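Local coordinates for extracellular invertase (Aspergillus kawachii, PDB 5XH8), which probably hydrolyses terminal beta-fructofuranosyl bonds, as in sucrose, and has high transfructosylation activity, transferring fructosyl groups to build fructooligosaccharides, at residues 44-49 with 100-105; 226-231 with 241-246; 349-354 with 365-370; 451-456 with 592-597. All blocks are in the same frame, centred on the assembly; numbering follows the deposited sequence.

Contact 1: 44-49 with 100-105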
loop_
_atom_site.group_PDB
_atom_site.type_symbol
_atom_site.label_atom_id
_atom_site.label_comp_id
_atom_site.label_asym_id
_atom_site.label_seq_id
_atom_site.Cartn_x
_atom_site.Cartn_y
_atom_site.Cartn_z
ATOM N N LEU A 44 -11.493 6.461 18.189
ATOM C CA LEU A 44 -11.307 5.137 18.782
ATOM C C LEU A 44 -12.370 4.728 19.828
ATOM O O LEU A 44 -12.309 3.596 20.326
ATOM C CB LEU A 44 -9.864 5.006 19.352
ATOM C CG LEU A 44 -9.388 3.728 20.067
ATOM C CD1 LEU A 44 -7.965 3.353 19.687
ATOM C CD2 LEU A 44 -9.504 3.858 21.571
ATOM N N HIS A 45 -13.375 5.571 20.094
ATOM C CA HIS A 45 -14.337 5.301 21.167
ATOM C C HIS A 45 -15.074 3.962 20.945
ATOM O O HIS A 45 -15.408 3.626 19.808
ATOM C CB HIS A 45 -15.458 6.352 21.263
ATOM C CG HIS A 45 -15.028 7.781 21.241
ATOM N ND1 HIS A 45 -13.919 8.250 21.915
ATOM C CD2 HIS A 45 -15.626 8.868 20.705
ATOM C CE1 HIS A 45 -13.810 9.552 21.739
ATOM N NE2 HIS A 45 -14.849 9.956 21.025
ATOM N N TYR A 46 -15.351 3.224 22.009
ATOM C CA TYR A 46 -16.192 2.033 21.886
ATOM C C TYR A 46 -16.710 1.555 23.214
ATOM O O TYR A 46 -16.043 1.704 24.240
ATOM C CB TYR A 46 -15.450 0.877 21.191
ATOM C CG TYR A 46 -14.321 0.234 21.982
ATOM C CD1 TYR A 46 -13.061 0.833 22.075
ATOM C CD2 TYR A 46 -14.504 -1.004 22.633
ATOM C CE1 TYR A 46 -12.018 0.226 22.774
ATOM C CE2 TYR A 46 -13.465 -1.614 23.328
ATOM C CZ TYR A 46 -12.219 -0.997 23.403
ATOM O OH TYR A 46 -11.179 -1.605 24.112
ATOM N N THR A 47 -17.896 0.962 23.181
ATOM C CA THR A 47 -18.403 0.207 24.306
ATOM C C THR A 47 -17.891 -1.212 24.181
ATOM O O THR A 47 -18.147 -1.877 23.186
ATOM C CB THR A 47 -19.939 0.180 24.337
ATOM O OG1 THR A 47 -20.443 1.518 24.264
ATOM C CG2 THR A 47 -20.437 -0.478 25.597
ATOM N N ASP A 48 -17.160 -1.659 25.182
ATOM C CA ASP A 48 -16.672 -3.019 25.260
ATOM C C ASP A 48 -17.865 -3.959 25.597
ATOM O O ASP A 48 -18.366 -3.915 26.720
ATOM C CB ASP A 48 -15.598 -3.094 26.343
ATOM C CG ASP A 48 -15.009 -4.494 26.507
ATOM O OD1 ASP A 48 -15.711 -5.491 26.186
ATOM O OD2 ASP A 48 -13.824 -4.578 26.925
ATOM N N PRO A 49 -18.304 -4.812 24.641
ATOM C CA PRO A 49 -19.502 -5.633 24.920
ATOM C C PRO A 49 -19.365 -6.565 26.128
ATOM O O PRO A 49 -20.343 -6.774 26.827
ATOM C CB PRO A 49 -19.723 -6.422 23.624
ATOM C CG PRO A 49 -18.416 -6.403 22.923
ATOM C CD PRO A 49 -17.715 -5.137 23.326
ATOM N N GLY A 100 -8.825 6.744 13.790
ATOM C CA GLY A 100 -9.514 5.521 13.450
ATOM C C GLY A 100 -10.726 5.331 14.338
ATOM O O GLY A 100 -10.932 6.093 15.318
ATOM N N SER A 101 -11.507 4.299 14.011
ATOM C CA SER A 101 -12.662 3.929 14.789
ATOM C C SER A 101 -12.687 2.420 15.005
ATOM O O SER A 101 -11.971 1.656 14.322
ATOM C CB SER A 101 -13.949 4.418 14.108
ATOM O OG SER A 101 -14.027 3.969 12.772
ATOM N N VAL A 102 -13.524 2.009 15.964
ATOM C CA VAL A 102 -13.511 0.642 16.466
ATOM C C VAL A 102 -14.823 -0.096 16.202
ATOM O O VAL A 102 -15.916 0.386 16.554
ATOM C CB VAL A 102 -13.175 0.615 17.967
ATOM C CG1 VAL A 102 -13.370 -0.790 18.574
ATOM C CG2 VAL A 102 -11.746 1.121 18.168
ATOM N N ILE A 103 -14.677 -1.274 15.607
ATOM C CA ILE A 103 -15.723 -2.308 15.579
ATOM C C ILE A 103 -15.616 -3.065 16.903
ATOM O O ILE A 103 -14.646 -3.772 17.118
ATOM C CB ILE A 103 -15.552 -3.282 14.376
ATOM C CG1 ILE A 103 -15.613 -2.499 13.062
ATOM C CG2 ILE A 103 -16.609 -4.403 14.434
ATOM C CD1 ILE A 103 -15.228 -3.306 11.836
ATOM N N PRO A 104 -16.578 -2.878 17.818
ATOM C CA PRO A 104 -16.375 -3.397 19.179
ATOM C C PRO A 104 -16.268 -4.910 19.274
ATOM O O PRO A 104 -15.459 -5.440 20.049
ATOM C CB PRO A 104 -17.617 -2.897 19.941
ATOM C CG PRO A 104 -18.068 -1.720 19.160
ATOM C CD PRO A 104 -17.804 -2.070 17.727
ATOM N N ASN A 105 -17.065 -5.587 18.463
ATOM C CA ASN A 105 -17.081 -7.028 18.416
ATOM C C ASN A 105 -16.584 -7.442 17.038
ATOM O O ASN A 105 -17.377 -7.701 16.139
ATOM C CB ASN A 105 -18.515 -7.515 18.672
ATOM C CG ASN A 105 -18.543 -8.874 19.338
ATOM O OD1 ASN A 105 -17.732 -9.738 19.025
ATOM N ND2 ASN A 105 -19.450 -9.052 20.311
HETATM O O HOH W 1 -14.923 4.253 17.264
#
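Two strands of the propeller run side by side where Leu44 and Tyr46 meet Val102: the strand ending at Thr47 and the strand ending at Ile103, inclined by only 18° and pointing the same way. A single direct backbone hydrogen bond joins them, from Leu44 N to Gly100 O at 2.9 Å. One residue further on the strands have parted enough for a water to take over: it donates to His45 O at 2.7 Å and accepts from Val102 N at 2.9 Å, bridging the gap. This is the seam between neighbouring blades of the five-bladed beta-propeller of family 32, and strand 96-103 is the first, edge strand of its four-stranded blade. Val102 fills the seam with both methyls. Its CG1, placed anti to the backbone N (chi1 171°), lies obliquely off-centre by the Tyr46 ring, 3.7 Å from Tyr46 CG, in a CH-pi contact, while CG2 turns the other way and lies 4.0 Å from Leu44 CG. The Tyr46 ring also stacks with His55 of strand 54-60. Beyond the strands, Pro104 continues the apolar line: its CG faces Tyr46 CB, and its ring meets that of Pro49 at about a right angle, CB to Pro49 CD being 4.1 Å. Pro104 CB also lies 3.4 Å from the carbonyl oxygen Thr47 O.

Contact 2: 226-231 with 241-246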
loop_
_atom_site.group_PDB
_atom_site.type_symbol
_atom_site.label_atom_id
_atom_site.label_comp_id
_atom_site.label_asym_id
_atom_site.label_seq_id
_atom_site.Cartn_x
_atom_site.Cartn_y
_atom_site.Cartn_z
ATOM N N TRP A 226 -21.826 11.320 -0.362
ATOM C CA TRP A 226 -22.075 12.740 -0.180
ATOM C C TRP A 226 -20.857 13.501 -0.672
ATOM O O TRP A 226 -19.714 13.198 -0.274
ATOM C CB TRP A 226 -22.359 13.075 1.301
ATOM C CG TRP A 226 -22.624 14.541 1.559
ATOM C CD1 TRP A 226 -23.295 15.419 0.732
ATOM C CD2 TRP A 226 -22.269 15.292 2.726
ATOM N NE1 TRP A 226 -23.332 16.667 1.295
ATOM C CE2 TRP A 226 -22.723 16.625 2.520
ATOM C CE3 TRP A 226 -21.608 14.976 3.922
ATOM C CZ2 TRP A 226 -22.528 17.641 3.461
ATOM C CZ3 TRP A 226 -21.396 15.992 4.859
ATOM C CH2 TRP A 226 -21.870 17.314 4.621
ATOM N N HIS A 227 -21.086 14.459 -1.564
ATOM C CA HIS A 227 -20.038 15.329 -2.039
ATOM C C HIS A 227 -20.640 16.683 -2.391
ATOM O O HIS A 227 -21.814 16.774 -2.678
ATOM C CB HIS A 227 -19.322 14.691 -3.246
ATOM C CG HIS A 227 -20.214 14.493 -4.433
ATOM N ND1 HIS A 227 -20.341 15.435 -5.432
ATOM C CD2 HIS A 227 -21.064 13.488 -4.752
ATOM C CE1 HIS A 227 -21.211 15.008 -6.327
ATOM N NE2 HIS A 227 -21.673 13.834 -5.934
ATOM N N GLU A 228 -19.835 17.734 -2.329
ATOM C CA GLU A 228 -20.287 19.090 -2.609
ATOM C C GLU A 228 -19.215 19.780 -3.419
ATOM O O GLU A 228 -18.034 19.419 -3.314
ATOM C CB GLU A 228 -20.504 19.871 -1.314
ATOM C CG GLU A 228 -21.552 19.301 -0.384
ATOM C CD GLU A 228 -22.976 19.476 -0.884
ATOM O OE1 GLU A 228 -23.194 20.194 -1.876
ATOM O OE2 GLU A 228 -23.871 18.866 -0.270
ATOM N N PRO A 229 -19.605 20.778 -4.242
ATOM C CA PRO A 229 -18.618 21.550 -4.994
ATOM C C PRO A 229 -17.670 22.321 -4.087
ATOM O O PRO A 229 -18.079 22.779 -3.010
ATOM C CB PRO A 229 -19.476 22.560 -5.797
ATOM C CG PRO A 229 -20.822 21.953 -5.856
ATOM C CD PRO A 229 -20.986 21.186 -4.568
ATOM N N THR A 230 -16.430 22.474 -4.535
ATOM C CA THR A 230 -15.395 23.182 -3.784
ATOM C C THR A 230 -15.861 24.524 -3.222
ATOM O O THR A 230 -16.271 25.413 -3.962
ATOM C CB THR A 230 -14.161 23.438 -4.666
ATOM O OG1 THR A 230 -13.729 22.210 -5.240
ATOM C CG2 THR A 230 -13.039 24.025 -3.873
ATOM N N ASN A 231 -15.786 24.651 -1.899
ATOM C CA ASN A 231 -16.102 25.879 -1.176
ATOM C C ASN A 231 -17.533 26.383 -1.364
ATOM O O ASN A 231 -17.796 27.567 -1.227
ATOM C CB ASN A 231 -15.080 26.979 -1.485
ATOM C CG ASN A 231 -14.946 27.983 -0.354
ATOM O OD1 ASN A 231 -15.224 27.689 0.808
ATOM N ND2 ASN A 231 -14.529 29.184 -0.692
ATOM N N GLY A 241 -21.731 27.428 8.174
ATOM C CA GLY A 241 -20.397 27.684 7.673
ATOM C C GLY A 241 -20.325 27.443 6.190
ATOM O O GLY A 241 -21.238 27.840 5.457
ATOM N N ARG A 242 -19.242 26.795 5.760
ATOM C CA ARG A 242 -19.083 26.364 4.379
ATOM C C ARG A 242 -18.666 24.893 4.314
ATOM O O ARG A 242 -18.060 24.342 5.245
ATOM C CB ARG A 242 -18.064 27.227 3.640
ATOM C CG ARG A 242 -18.219 28.741 3.808
ATOM C CD ARG A 242 -17.394 29.493 2.770
ATOM N NE ARG A 242 -17.959 29.307 1.425
ATOM C CZ ARG A 242 -18.943 30.041 0.873
ATOM N NH1 ARG A 242 -19.506 31.052 1.515
ATOM N NH2 ARG A 242 -19.384 29.745 -0.345
ATOM N N TRP A 243 -19.041 24.252 3.213
ATOM C CA TRP A 243 -18.559 22.924 2.886
ATOM C C TRP A 243 -17.047 22.973 2.622
ATOM O O TRP A 243 -16.347 22.002 2.865
ATOM C CB TRP A 243 -19.298 22.346 1.678
ATOM C CG TRP A 243 -20.812 22.249 1.815
ATOM C CD1 TRP A 243 -21.743 22.620 0.870
ATOM C CD2 TRP A 243 -21.567 21.745 2.932
ATOM N NE1 TRP A 243 -23.022 22.370 1.323
ATOM C CE2 TRP A 243 -22.948 21.838 2.584
ATOM C CE3 TRP A 243 -21.224 21.229 4.196
ATOM C CZ2 TRP A 243 -23.966 21.423 3.448
ATOM C CZ3 TRP A 243 -22.237 20.824 5.060
ATOM C CH2 TRP A 243 -23.593 20.917 4.684
ATOM N N ALA A 244 -16.573 24.108 2.108
ATOM C CA ALA A 244 -15.173 24.470 2.131
ATOM C C ALA A 244 -14.326 23.526 1.260
ATOM O O ALA A 244 -14.844 22.969 0.265
ATOM C CB ALA A 244 -14.684 24.583 3.576
ATOM N N PHE A 245 -13.050 23.333 1.593
ATOM C CA PHE A 245 -12.134 22.660 0.651
ATOM C C PHE A 245 -11.866 21.189 0.891
ATOM O O PHE A 245 -11.284 20.524 0.036
ATOM C CB PHE A 245 -10.841 23.423 0.595
ATOM C CG PHE A 245 -10.986 24.812 0.019
ATOM C CD1 PHE A 245 -11.334 25.883 0.829
ATOM C CD2 PHE A 245 -10.760 25.045 -1.335
ATOM C CE1 PHE A 245 -11.451 27.166 0.309
ATOM C CE2 PHE A 245 -10.882 26.330 -1.873
ATOM C CZ PHE A 245 -11.223 27.391 -1.048
ATOM N N ASN A 246 -12.281 20.672 2.044
ATOM C CA ASN A 246 -12.004 19.280 2.413
ATOM C C ASN A 246 -12.848 18.924 3.629
ATOM O O ASN A 246 -13.022 19.756 4.496
ATOM C CB ASN A 246 -10.508 19.121 2.737
ATOM C CG ASN A 246 -10.110 17.681 2.940
ATOM O OD1 ASN A 246 -10.199 16.863 2.021
ATOM N ND2 ASN A 246 -9.662 17.362 4.142
#
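Trp226 drives the edge of its indole into the face of Trp243, the two six-membered rings standing at 90° with centroids 5.0 Å apart in a T-shaped stack. Glu228 adds to the same aromatic group: its CG sits over the five-membered ring of Trp243, 3.7 Å from the centroid, because the chain bends at chi2 (-72°) and lays the carboxylate nearly flat against the indole. A second CH-pi contact is made by Asn231 CB over a face of Phe245, whose ring is also met obliquely by Thr230 CG2.

Hydrogen bonds make up the second group. Trp226 NE1 gives to Glu228 OE2 at 2.8 Å, on the anti side of that oxygen, so the carboxylate lying against Trp243 also helps to hold the rotation of Trp226. Across the contact, Asn231 N donates to Ala244 O at 2.9 Å. Arg242 approaches side-on, NE (3.2 Å) and NH2 (2.8 Å) both pointing at Asn231 O with that oxygen in the guanidinium plane; NE also reaches Asn231 OD1 weakly.

The corner at Trp226, at the end of strand 219-227, and the loop that follows are thus joined to the loop leading to strand 247-248. With two donors on one carbonyl oxygen, the cationic guanidinium would be expected to polarise Asn231 C=O, while the tryptophan pair forms a buried apolar side to the same junction.

Contact 3: 349-354 with 365-370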
loop_
_atom_site.group_PDB
_atom_site.type_symbol
_atom_site.label_atom_id
_atom_site.label_comp_id
_atom_site.label_asym_id
_atom_site.label_seq_id
_atom_site.Cartn_x
_atom_site.Cartn_y
_atom_site.Cartn_z
ATOM N N SER A 349 -8.998 22.590 20.400
ATOM C CA SER A 349 -7.584 22.790 20.207
ATOM C C SER A 349 -7.064 23.886 21.134
ATOM O O SER A 349 -7.690 24.952 21.263
ATOM C CB SER A 349 -7.276 23.189 18.760
ATOM O OG SER A 349 -5.931 23.647 18.651
ATOM N N GLY A 350 -5.928 23.623 21.761
ATOM C CA GLY A 350 -5.361 24.537 22.758
ATOM C C GLY A 350 -4.567 25.703 22.184
ATOM O O GLY A 350 -4.286 26.651 22.915
ATOM N N ASP A 351 -4.177 25.625 20.903
ATOM C CA ASP A 351 -3.211 26.553 20.345
ATOM C C ASP A 351 -3.577 27.019 18.929
ATOM O O ASP A 351 -2.699 27.193 18.078
ATOM C CB ASP A 351 -1.805 25.900 20.382
ATOM C CG ASP A 351 -1.734 24.602 19.601
ATOM O OD1 ASP A 351 -2.724 24.232 18.928
ATOM O OD2 ASP A 351 -0.694 23.930 19.686
ATOM N N LEU A 352 -4.871 27.216 18.686
ATOM C CA LEU A 352 -5.354 27.689 17.390
ATOM C C LEU A 352 -4.855 26.781 16.248
ATOM O O LEU A 352 -4.365 27.251 15.214
ATOM C CB LEU A 352 -4.949 29.161 17.156
ATOM C CG LEU A 352 -5.511 30.178 18.159
ATOM C CD1 LEU A 352 -4.960 31.568 17.852
ATOM C CD2 LEU A 352 -7.025 30.182 18.124
ATOM N N PHE A 353 -4.987 25.472 16.454
ATOM C CA PHE A 353 -4.513 24.496 15.477
ATOM C C PHE A 353 -3.045 24.739 15.117
ATOM O O PHE A 353 -2.673 24.751 13.963
ATOM C CB PHE A 353 -5.430 24.503 14.251
ATOM C CG PHE A 353 -6.891 24.451 14.600
ATOM C CD1 PHE A 353 -7.505 23.234 14.883
ATOM C CD2 PHE A 353 -7.650 25.623 14.661
ATOM C CE1 PHE A 353 -8.847 23.192 15.210
ATOM C CE2 PHE A 353 -8.996 25.577 14.977
ATOM C CZ PHE A 353 -9.598 24.364 15.243
ATOM N N GLU A 354 -2.247 24.975 16.157
ATOM C CA GLU A 354 -0.807 25.240 16.063
ATOM C C GLU A 354 -0.458 26.545 15.359
ATOM O O GLU A 354 0.609 26.660 14.796
ATOM C CB GLU A 354 -0.066 24.029 15.456
ATOM C CG GLU A 354 -0.452 22.765 16.206
ATOM C CD GLU A 354 0.263 21.507 15.775
ATOM O OE1 GLU A 354 1.196 21.579 14.972
ATOM O OE2 GLU A 354 -0.114 20.436 16.288
ATOM N N ASN A 365 2.734 22.850 30.006
ATOM C CA ASN A 365 2.997 21.427 29.901
ATOM C C ASN A 365 1.744 20.584 29.590
ATOM O O ASN A 365 1.724 19.387 29.874
ATOM C CB ASN A 365 3.713 20.883 31.146
ATOM C CG ASN A 365 4.346 19.512 30.904
ATOM O OD1 ASN A 365 4.780 19.212 29.812
ATOM N ND2 ASN A 365 4.357 18.674 31.915
ATOM N N TRP A 366 0.719 21.215 29.014
ATOM C CA TRP A 366 -0.387 20.515 28.372
ATOM C C TRP A 366 -1.008 21.476 27.369
ATOM O O TRP A 366 -0.802 22.693 27.441
ATOM C CB TRP A 366 -1.453 20.017 29.360
ATOM C CG TRP A 366 -2.122 21.118 30.179
ATOM C CD1 TRP A 366 -1.683 21.628 31.373
ATOM C CD2 TRP A 366 -3.331 21.840 29.858
ATOM N NE1 TRP A 366 -2.537 22.614 31.816
ATOM C CE2 TRP A 366 -3.547 22.779 30.906
ATOM C CE3 TRP A 366 -4.248 21.782 28.806
ATOM C CZ2 TRP A 366 -4.631 23.654 30.921
ATOM C CZ3 TRP A 366 -5.356 22.634 28.839
ATOM C CH2 TRP A 366 -5.522 23.574 29.887
ATOM N N THR A 367 -1.746 20.905 26.423
ATOM C CA THR A 367 -2.316 21.646 25.310
ATOM C C THR A 367 -3.579 20.939 24.853
ATOM O O THR A 367 -3.529 19.767 24.477
ATOM C CB THR A 367 -1.350 21.704 24.107
ATOM O OG1 THR A 367 -0.084 22.215 24.513
ATOM C CG2 THR A 367 -1.920 22.574 22.999
ATOM N N GLY A 368 -4.700 21.666 24.881
ATOM C CA GLY A 368 -5.969 21.161 24.435
ATOM C C GLY A 368 -6.805 20.398 25.461
ATOM O O GLY A 368 -6.321 19.946 26.517
ATOM N N THR A 369 -8.071 20.229 25.104
ATOM C CA THR A 369 -8.985 19.392 25.855
ATOM C C THR A 369 -10.054 18.888 24.909
ATOM O O THR A 369 -10.210 19.439 23.815
ATOM C CB THR A 369 -9.635 20.181 27.009
ATOM O OG1 THR A 369 -10.395 19.303 27.839
ATOM C CG2 THR A 369 -10.543 21.281 26.483
ATOM N N LEU A 370 -10.765 17.831 25.322
ATOM C CA LEU A 370 -12.045 17.527 24.722
ATOM C C LEU A 370 -13.090 18.319 25.483
ATOM O O LEU A 370 -12.912 18.623 26.681
ATOM C CB LEU A 370 -12.382 16.032 24.823
ATOM C CG LEU A 370 -11.405 15.046 24.193
ATOM C CD1 LEU A 370 -12.026 13.653 24.098
ATOM C CD2 LEU A 370 -10.951 15.525 22.828
#
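Gly350 packs on Gly368 and Thr367 where a tight Asx-motif loop following strand 341-348 of the propeller leans on the start of strand 366-385. The loop holds itself together. Asp351 OD1 accepts from Glu354 N at 2.9 Å, the donor coming from above the carboxylate plane, and Ser349 OG accepts from Phe353 N at 3.0 Å, with a weaker, longer bond from Asp351 N. Leu352, Phe353 and Glu354 all have positive phi, so the chain winds through a left-handed turn. Its Phe353 ring stacks on His287, one of the sodium ligands, which places the loop beside the metal site.

Against the strand, the backbones come close through the two glycines; the absence of a side chain at Gly350, where one would point into Gly368 N and Thr367 CG2, permits Gly350 CA to lie 3.6 Å from Gly368 N. Gly368 has phi 87° and psi 165°, a conformation suited to glycine, and it separates the two short strand pieces 366-367 and 369-370. Beyond the backbone, the methyl of Thr367 does the touching: CG2, anti to the backbone N at that residue, is 4.0 Å from Gly350 CA and, meeting the acidic side chain at about a right angle, 3.8 Å from Asp351 OD2.

Contact 4: 451-456 with 592-597; sequences PSEKFF and VSEGLY
Glu594 reaches across to Ser452 with a single carboxylate oxygen that is gripped twice. Ser452 OG lies 2.9 Å from Glu594 OE2 on its syn lone pair, and Ser452 N donates to the same oxygen at 3.0 Å from above the carboxylate plane; Glu453 N adds a weak third bond. The other oxygen, OE1, rests 3.3 Å from Pro451 CA. What puts the group there is an almost fully extended side chain: CG is anti to the backbone N (chi1 -165°), and the chain stays straight beyond it. Two acids are near neighbours here, Glu453 OE2 lying 4.6 Å from Glu594 OE2, and a long, weak ion pair of Glu453 with Arg29 may partly offset their like charge.

The backbone behind them is antiparallel. Phe456 and Glu594 form a non-hydrogen-bonded pair, and Gly595 N donates to Phe455 O at 2.8 Å in a nearly straight bond (174°). Around this, Leu596 CG packs 4.0 Å from Phe455 CB, with its CD1 at the edge of the phenyl ring, while Val592 CG1 lies 4.1 Å from Pro451 CD.

The contact belongs to the C-terminal beta-sandwich of family 32. Strand 455-463 runs between 585-594 and 534-547; Pro451 and Phe456 touch Ile575 of strand 574-580 in the other sheet, and Leu596 packs on helix 420-426.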
loop_
_atom_site.group_PDB
_atom_site.type_symbol
_atom_site.label_atom_id
_atom_site.label_comp_id
_atom_site.label_asym_id
_atom_site.label_seq_id
_atom_site.Cartn_x
_atom_site.Cartn_y
_atom_site.Cartn_z
ATOM N N PRO A 451 -19.608 33.028 42.712
ATOM C CA PRO A 451 -18.744 31.918 43.102
ATOM C C PRO A 451 -17.399 32.436 43.543
ATOM O O PRO A 451 -16.952 33.465 43.063
ATOM C CB PRO A 451 -18.605 31.083 41.806
ATOM C CG PRO A 451 -18.975 32.000 40.706
ATOM C CD PRO A 451 -19.995 32.941 41.288
ATOM N N SER A 452 -16.780 31.732 44.468
ATOM C CA SER A 452 -15.454 32.075 44.926
ATOM C C SER A 452 -14.371 31.296 44.184
ATOM O O SER A 452 -13.202 31.440 44.523
ATOM C CB SER A 452 -15.345 31.785 46.414
ATOM O OG SER A 452 -15.564 30.407 46.632
ATOM N N GLU A 453 -14.733 30.445 43.215
ATOM C CA GLU A 453 -13.715 29.829 42.351
ATOM C C GLU A 453 -14.176 29.739 40.909
ATOM O O GLU A 453 -15.355 29.940 40.609
ATOM C CB GLU A 453 -13.251 28.468 42.892
ATOM C CG GLU A 453 -14.326 27.397 42.913
ATOM C CD GLU A 453 -13.803 26.022 43.308
ATOM O OE1 GLU A 453 -12.567 25.807 43.428
ATOM O OE2 GLU A 453 -14.649 25.131 43.492
ATOM N N LYS A 454 -13.228 29.430 40.017
ATOM C CA LYS A 454 -13.474 29.468 38.587
ATOM C C LYS A 454 -13.979 28.094 38.032
ATOM O O LYS A 454 -13.578 27.657 36.949
ATOM C CB LYS A 454 -12.194 29.921 37.885
ATOM C CG LYS A 454 -11.664 31.271 38.357
ATOM C CD LYS A 454 -10.424 31.694 37.579
ATOM C CE LYS A 454 -9.858 32.997 38.155
ATOM N NZ LYS A 454 -8.611 33.413 37.464
ATOM N N PHE A 455 -14.867 27.453 38.783
ATOM C CA PHE A 455 -15.411 26.140 38.471
ATOM C C PHE A 455 -16.888 26.227 38.839
ATOM O O PHE A 455 -17.236 26.157 40.009
ATOM C CB PHE A 455 -14.698 25.044 39.277
ATOM C CG PHE A 455 -13.207 24.974 39.040
ATOM C CD1 PHE A 455 -12.316 25.725 39.820
ATOM C CD2 PHE A 455 -12.680 24.134 38.064
ATOM C CE1 PHE A 455 -10.938 25.652 39.611
ATOM C CE2 PHE A 455 -11.314 24.041 37.865
ATOM C CZ PHE A 455 -10.434 24.809 38.638
ATOM N N PHE A 456 -17.742 26.494 37.861
ATOM C CA PHE A 456 -19.162 26.643 38.134
ATOM C C PHE A 456 -20.021 26.427 36.914
ATOM O O PHE A 456 -19.544 26.540 35.788
ATOM C CB PHE A 456 -19.483 28.062 38.700
ATOM C CG PHE A 456 -19.137 29.203 37.770
ATOM C CD1 PHE A 456 -20.070 29.701 36.873
ATOM C CD2 PHE A 456 -17.882 29.795 37.813
ATOM C CE1 PHE A 456 -19.750 30.740 36.021
ATOM C CE2 PHE A 456 -17.549 30.830 36.959
ATOM C CZ PHE A 456 -18.483 31.311 36.061
ATOM N N VAL A 592 -26.542 29.173 40.279
ATOM C CA VAL A 592 -25.092 29.022 40.205
ATOM C C VAL A 592 -24.769 27.801 41.033
ATOM O O VAL A 592 -25.153 27.736 42.205
ATOM C CB VAL A 592 -24.315 30.238 40.761
ATOM C CG1 VAL A 592 -22.803 29.962 40.755
ATOM C CG2 VAL A 592 -24.639 31.505 39.976
ATOM N N SER A 593 -24.083 26.834 40.416
ATOM C CA SER A 593 -23.611 25.656 41.111
ATOM C C SER A 593 -22.093 25.674 41.009
ATOM O O SER A 593 -21.534 25.794 39.902
ATOM C CB SER A 593 -24.230 24.398 40.494
ATOM O OG SER A 593 -23.633 23.240 41.054
ATOM N N GLU A 594 -21.431 25.540 42.157
ATOM C CA GLU A 594 -20.005 25.811 42.278
ATOM C C GLU A 594 -19.216 24.565 42.623
ATOM O O GLU A 594 -19.659 23.770 43.427
ATOM C CB GLU A 594 -19.787 26.872 43.367
ATOM C CG GLU A 594 -18.414 27.511 43.343
ATOM C CD GLU A 594 -18.232 28.556 44.444
ATOM O OE1 GLU A 594 -19.232 29.190 44.866
ATOM O OE2 GLU A 594 -17.074 28.742 44.872
ATOM N N GLY A 595 -18.041 24.408 42.028
ATOM C CA GLY A 595 -17.167 23.280 42.342
ATOM C C GLY A 595 -17.027 22.224 41.249
ATOM O O GLY A 595 -15.959 21.623 41.115
ATOM N N LEU A 596 -18.093 21.995 40.484
ATOM C CA LEU A 596 -18.149 20.910 39.475
ATOM C C LEU A 596 -17.767 19.594 40.140
ATOM O O LEU A 596 -18.254 19.308 41.226
ATOM C CB LEU A 596 -17.281 21.239 38.255
ATOM C CG LEU A 596 -17.481 22.615 37.625
ATOM C CD1 LEU A 596 -16.587 22.762 36.404
ATOM C CD2 LEU A 596 -18.940 22.891 37.270
ATOM N N TYR A 597 -16.901 18.794 39.533
ATOM C CA TYR A 597 -16.446 17.557 40.162
ATOM C C TYR A 597 -15.137 17.154 39.513
ATOM O O TYR A 597 -14.747 17.736 38.501
ATOM C CB TYR A 597 -17.495 16.440 39.989
ATOM C CG TYR A 597 -17.622 15.950 38.534
ATOM C CD1 TYR A 597 -18.293 16.712 37.574
ATOM C CD2 TYR A 597 -17.059 14.743 38.134
ATOM C CE1 TYR A 597 -18.390 16.284 36.245
ATOM C CE2 TYR A 597 -17.147 14.309 36.810
ATOM C CZ TYR A 597 -17.815 15.080 35.865
ATOM O OH TYR A 597 -17.919 14.642 34.554
#

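In the fold
From the N terminus the four contacts follow one another in series; none nests in or crosses another. Contact 1 closes a span of 50 residues and joins neighbouring propeller blades. Contact 2 closes a short loop leaving the blade that ends in strand 219-227, and contact 3 another, holding helix 361-364, on the sheet that also contains strand 37-47 of contact 1; the nearest atoms of contacts 1 and 3 are about 5 Å apart. Contact 4 closes 135 residues and brings together strands early and late in the C-terminal sandwich. Contacts 2 and 4 lie on opposite sides of the chain's centre, their own centres about 41 Å apart.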